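Local coordinates for rhamnose ABC transporter, periplasmic rhamnose-binding protein (Kribbella flavida, PDB 4KVF) that probably binds rhamnose or a related sugar outside the membrane and delivers it to an ABC importer, at residues R136-I148 / G319-E331. Sequence-based numbering, arbitrary orientation.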
loop_
_atom_site.group_PDB
_atom_site.type_symbol
_atom_site.label_atom_id
_atom_site.label_comp_id
_atom_site.label_asym_id
_atom_site.label_seq_id
_atom_site.Cartn_x
_atom_site.Cartn_y
_atom_site.Cartn_z
ATOM N N ARG A 136 -15.348 5.687 10.515
ATOM C CA ARG A 136 -15.434 5.720 9.058
ATOM C C ARG A 136 -16.356 4.618 8.535
ATOM O O ARG A 136 -16.607 3.630 9.220
ATOM C CB ARG A 136 -14.045 5.617 8.411
ATOM C CG ARG A 136 -13.456 4.202 8.328
ATOM C CD ARG A 136 -13.100 3.587 9.677
ATOM N NE ARG A 136 -12.408 2.321 9.449
ATOM C CZ ARG A 136 -12.999 1.141 9.311
ATOM N NH1 ARG A 136 -14.321 1.030 9.407
ATOM N NH2 ARG A 136 -12.263 0.062 9.073
ATOM N N ASP A 137 -16.867 4.792 7.321
ATOM C CA ASP A 137 -17.782 3.806 6.745
ATOM C C ASP A 137 -17.056 2.645 6.074
ATOM O O ASP A 137 -17.546 1.523 6.092
ATOM C CB ASP A 137 -18.732 4.493 5.764
ATOM C CG ASP A 137 -19.555 5.577 6.437
ATOM O OD1 ASP A 137 -20.494 5.222 7.185
ATOM O OD2 ASP A 137 -19.257 6.772 6.218
ATOM N N ALA A 138 -15.890 2.922 5.498
ATOM C CA ALA A 138 -15.081 1.892 4.852
ATOM C C ALA A 138 -13.616 2.298 4.822
ATOM O O ALA A 138 -13.287 3.481 4.897
ATOM C CB ALA A 138 -15.577 1.621 3.430
ATOM N N PHE A 139 -12.749 1.296 4.711
ATOM C CA PHE A 139 -11.306 1.515 4.646
ATOM C C PHE A 139 -10.751 0.824 3.416
ATOM O O PHE A 139 -10.940 -0.384 3.237
ATOM C CB PHE A 139 -10.634 0.965 5.914
ATOM C CG PHE A 139 -9.128 0.843 5.818
ATOM C CD1 PHE A 139 -8.343 1.915 5.434
ATOM C CD2 PHE A 139 -8.502 -0.345 6.155
ATOM C CE1 PHE A 139 -6.957 1.794 5.362
ATOM C CE2 PHE A 139 -7.118 -0.469 6.092
ATOM C CZ PHE A 139 -6.351 0.600 5.691
ATOM N N ILE A 140 -10.072 1.581 2.554
ATOM C CA ILE A 140 -9.440 0.963 1.395
ATOM C C ILE A 140 -8.014 0.564 1.759
ATOM O O ILE A 140 -7.150 1.414 1.977
ATOM C CB ILE A 140 -9.403 1.899 0.164
ATOM C CG1 ILE A 140 -10.800 2.483 -0.106
ATOM C CG2 ILE A 140 -8.881 1.123 -1.067
ATOM C CD1 ILE A 140 -11.913 1.415 -0.236
ATOM N N ASN A 141 -7.786 -0.743 1.824
ATOM C CA ASN A 141 -6.482 -1.304 2.153
ATOM C C ASN A 141 -5.781 -1.788 0.888
ATOM O O ASN A 141 -6.315 -2.640 0.168
ATOM C CB ASN A 141 -6.648 -2.468 3.135
ATOM C CG ASN A 141 -5.335 -2.877 3.776
ATOM O OD1 ASN A 141 -4.284 -2.317 3.457
ATOM N ND2 ASN A 141 -5.399 -3.811 4.724
ATOM N N GLN A 142 -4.595 -1.241 0.611
ATOM C CA GLN A 142 -3.924 -1.515 -0.656
ATOM C C GLN A 142 -3.515 -2.967 -0.771
ATOM O O GLN A 142 -3.497 -3.538 -1.869
ATOM C CB GLN A 142 -2.697 -0.611 -0.862
ATOM C CG GLN A 142 -1.666 -0.689 0.237
ATOM C CD GLN A 142 -1.855 0.404 1.266
ATOM O OE1 GLN A 142 -2.962 0.614 1.765
ATOM N NE2 GLN A 142 -0.778 1.121 1.576
ATOM N N ALA A 143 -3.217 -3.575 0.368
ATOM C CA ALA A 143 -2.871 -4.994 0.400
ATOM C C ALA A 143 -2.833 -5.394 1.851
ATOM O O ALA A 143 -2.383 -4.612 2.675
ATOM C CB ALA A 143 -1.507 -5.231 -0.248
ATOM N N THR A 144 -3.290 -6.603 2.159
ATOM C CA THR A 144 -3.289 -7.069 3.543
ATOM C C THR A 144 -1.878 -7.451 3.964
ATOM O O THR A 144 -1.002 -7.674 3.128
ATOM C CB THR A 144 -4.197 -8.286 3.757
ATOM O OG1 THR A 144 -3.767 -9.365 2.924
ATOM C CG2 THR A 144 -5.654 -7.940 3.436
ATOM N N THR A 145 -1.654 -7.539 5.270
ATOM C CA THR A 145 -0.347 -7.977 5.721
ATOM C C THR A 145 -0.126 -9.436 5.321
ATOM O O THR A 145 0.997 -9.835 5.013
ATOM C CB THR A 145 -0.147 -7.792 7.226
ATOM O OG1 THR A 145 -1.150 -8.531 7.930
ATOM C CG2 THR A 145 -0.244 -6.327 7.597
ATOM N N GLN A 146 -1.201 -10.223 5.309
ATOM C CA GLN A 146 -1.127 -11.605 4.845
ATOM C C GLN A 146 -0.704 -11.616 3.385
ATOM O O GLN A 146 0.177 -12.391 2.980
ATOM C CB GLN A 146 -2.486 -12.305 4.993
ATOM C CG GLN A 146 -2.481 -13.761 4.580
ATOM C CD GLN A 146 -1.532 -14.601 5.417
ATOM O OE1 GLN A 146 -1.339 -14.350 6.610
ATOM N NE2 GLN A 146 -0.933 -15.607 4.792
ATOM N N GLY A 147 -1.346 -10.760 2.594
ATOM C CA GLY A 147 -1.052 -10.694 1.167
ATOM C C GLY A 147 0.401 -10.344 0.920
ATOM O O GLY A 147 1.082 -10.941 0.077
ATOM N N ILE A 148 0.891 -9.372 1.679
ATOM C CA ILE A 148 2.248 -8.885 1.492
ATOM C C ILE A 148 3.236 -9.974 1.908
ATOM O O ILE A 148 4.160 -10.312 1.168
ATOM C CB ILE A 148 2.472 -7.567 2.271
ATOM C CG1 ILE A 148 1.686 -6.441 1.594
ATOM C CG2 ILE A 148 3.947 -7.183 2.288
ATOM C CD1 ILE A 148 1.581 -5.175 2.414
ATOM N N GLY A 319 -15.022 -6.569 3.359
ATOM C CA GLY A 319 -14.576 -7.528 4.356
ATOM C C GLY A 319 -14.993 -7.134 5.763
ATOM O O GLY A 319 -15.867 -6.285 5.950
ATOM N N ALA A 320 -14.370 -7.746 6.765
ATOM C CA ALA A 320 -14.699 -7.428 8.152
ATOM C C ALA A 320 -14.421 -5.953 8.466
ATOM O O ALA A 320 -13.450 -5.368 7.963
ATOM C CB ALA A 320 -13.923 -8.328 9.096
ATOM N N ALA A 321 -15.292 -5.361 9.284
ATOM C CA ALA A 321 -15.119 -3.988 9.776
ATOM C C ALA A 321 -14.996 -2.938 8.670
ATOM O O ALA A 321 -14.346 -1.913 8.854
ATOM C CB ALA A 321 -13.915 -3.902 10.718
ATOM N N GLY A 322 -15.625 -3.191 7.531
ATOM C CA GLY A 322 -15.644 -2.213 6.460
ATOM C C GLY A 322 -14.368 -2.122 5.653
ATOM O O GLY A 322 -14.205 -1.206 4.845
ATOM N N GLU A 323 -13.470 -3.084 5.834
ATOM C CA GLU A 323 -12.224 -3.094 5.069
ATOM C C GLU A 323 -12.465 -3.627 3.675
ATOM O O GLU A 323 -13.062 -4.696 3.500
ATOM C CB GLU A 323 -11.158 -3.951 5.760
ATOM C CG GLU A 323 -9.906 -4.092 4.931
ATOM C CD GLU A 323 -8.793 -4.822 5.660
ATOM O OE1 GLU A 323 -8.754 -6.070 5.597
ATOM O OE2 GLU A 323 -7.972 -4.149 6.312
ATOM N N ILE A 324 -12.017 -2.861 2.681
ATOM C CA ILE A 324 -12.082 -3.261 1.296
ATOM C C ILE A 324 -10.652 -3.394 0.781
ATOM O O ILE A 324 -9.910 -2.422 0.760
ATOM C CB ILE A 324 -12.832 -2.207 0.450
ATOM C CG1 ILE A 324 -14.240 -1.999 1.027
ATOM C CG2 ILE A 324 -12.898 -2.646 -1.004
ATOM C CD1 ILE A 324 -15.005 -0.832 0.380
ATOM N N VAL A 325 -10.269 -4.607 0.393
ATOM C CA VAL A 325 -8.870 -4.867 0.022
ATOM C C VAL A 325 -8.705 -4.722 -1.476
ATOM O O VAL A 325 -9.403 -5.399 -2.238
ATOM C CB VAL A 325 -8.465 -6.305 0.430
ATOM C CG1 VAL A 325 -7.022 -6.589 0.001
ATOM C CG2 VAL A 325 -8.624 -6.463 1.939
ATOM N N LEU A 326 -7.788 -3.850 -1.902
ATOM C CA LEU A 326 -7.616 -3.547 -3.319
ATOM C C LEU A 326 -7.298 -4.814 -4.100
ATOM O O LEU A 326 -7.853 -5.066 -5.169
ATOM C CB LEU A 326 -6.505 -2.506 -3.518
ATOM C CG LEU A 326 -6.022 -2.243 -4.945
ATOM C CD1 LEU A 326 -7.153 -1.681 -5.819
ATOM C CD2 LEU A 326 -4.831 -1.291 -4.920
ATOM N N GLY A 327 -6.411 -5.629 -3.542
ATOM C CA GLY A 327 -6.112 -6.924 -4.122
ATOM C C GLY A 327 -4.802 -7.435 -3.564
ATOM O O GLY A 327 -4.243 -6.839 -2.643
ATOM N N PRO A 328 -4.313 -8.551 -4.105
ATOM C CA PRO A 328 -2.968 -8.989 -3.723
ATOM C C PRO A 328 -1.965 -7.930 -4.176
ATOM O O PRO A 328 -2.308 -7.105 -5.035
ATOM C CB PRO A 328 -2.784 -10.284 -4.529
ATOM C CG PRO A 328 -4.168 -10.737 -4.850
ATOM C CD PRO A 328 -4.966 -9.487 -5.038
ATOM N N PRO A 329 -0.742 -7.941 -3.614
ATOM C CA PRO A 329 0.293 -6.998 -4.054
ATOM C C PRO A 329 0.533 -7.095 -5.554
ATOM O O PRO A 329 0.383 -8.172 -6.135
ATOM C CB PRO A 329 1.539 -7.476 -3.307
ATOM C CG PRO A 329 0.978 -8.135 -2.065
ATOM C CD PRO A 329 -0.270 -8.820 -2.523
ATOM N N THR A 330 0.876 -5.968 -6.171
ATOM C CA THR A 330 1.226 -5.945 -7.582
ATOM C C THR A 330 2.677 -6.385 -7.709
ATOM O O THR A 330 3.527 -5.926 -6.950
ATOM C CB THR A 330 1.095 -4.524 -8.172
ATOM O OG1 THR A 330 -0.281 -4.116 -8.153
ATOM C CG2 THR A 330 1.628 -4.480 -9.606
ATOM N N GLU A 331 2.953 -7.280 -8.652
ATOM C CA GLU A 331 4.320 -7.712 -8.912
ATOM C C GLU A 331 4.924 -6.942 -10.071
ATOM O O GLU A 331 4.320 -6.829 -11.137
ATOM C CB GLU A 331 4.375 -9.201 -9.235
ATOM C CG GLU A 331 4.179 -10.111 -8.051
ATOM C CD GLU A 331 4.692 -11.503 -8.338
ATOM O OE1 GLU A 331 5.235 -11.698 -9.445
ATOM O OE2 GLU A 331 4.554 -12.394 -7.472
HETATM O O HOH W 1 -2.393 -4.268 -4.045
HETATM O O HOH W 2 -3.510 -8.274 -0.237
#
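Phe-139, Ile-140 and Asn-141 pair in parallel with Glu-323, Ile-324 and Val-325. This places 323-325 as an edge strand of the six-stranded parallel sheet in one lobe of a periplasmic-binding-protein fold. Beyond the strands, both chains run on towards the other lobe, consistent with the linker crossings of this family. Four backbone hydrogen bonds, from Gly-322 O to Leu-326 N, join the two chains; Ile-324 N to Phe-139 O is almost straight (178°).

The tight side is the apolar face. Ile-140 CD1 packs on Ile-324 CB at 3.8 Å, the two side chains lying side by side, and Ala-138 CB lies 4.0 Å from Ile-324 CD1. Leu-287 of helix 281-296 also touches Ile-140.

The other face is more polar and partly exposed. Glu-323 CG is anti to the backbone N (chi1 174°), and its extended chain runs beside the Phe-139 ring. Its OE2 lies at the ring edge, 3.8 Å from Phe-139 CE2. Asn-141 ND2 donates to this same OE2 at 3.0 Å, from above the carboxylate plane and well off straight (143°). Further along, the Thr-144 and Val-325 side chains cross at about a right angle, with Thr-144 CG2 3.6 Å from Val-325 CG2.

Past the strands the contact loosens, and water 2 bridges Thr-144 N and Gly-327 O. Thr-144 OG1 caps helix 145-159 by accepting from Gly-147 N. Pro-329 CG rests 3.5 Å from Gly-147 O.

At the opposite end, Arg-136 NE forms a salt bridge with Asp-130. Arg-136 NH1 and NH2 both donate end-on to Ala-321 O, NH2 at 2.9 Å, with that oxygen in the guanidinium plane.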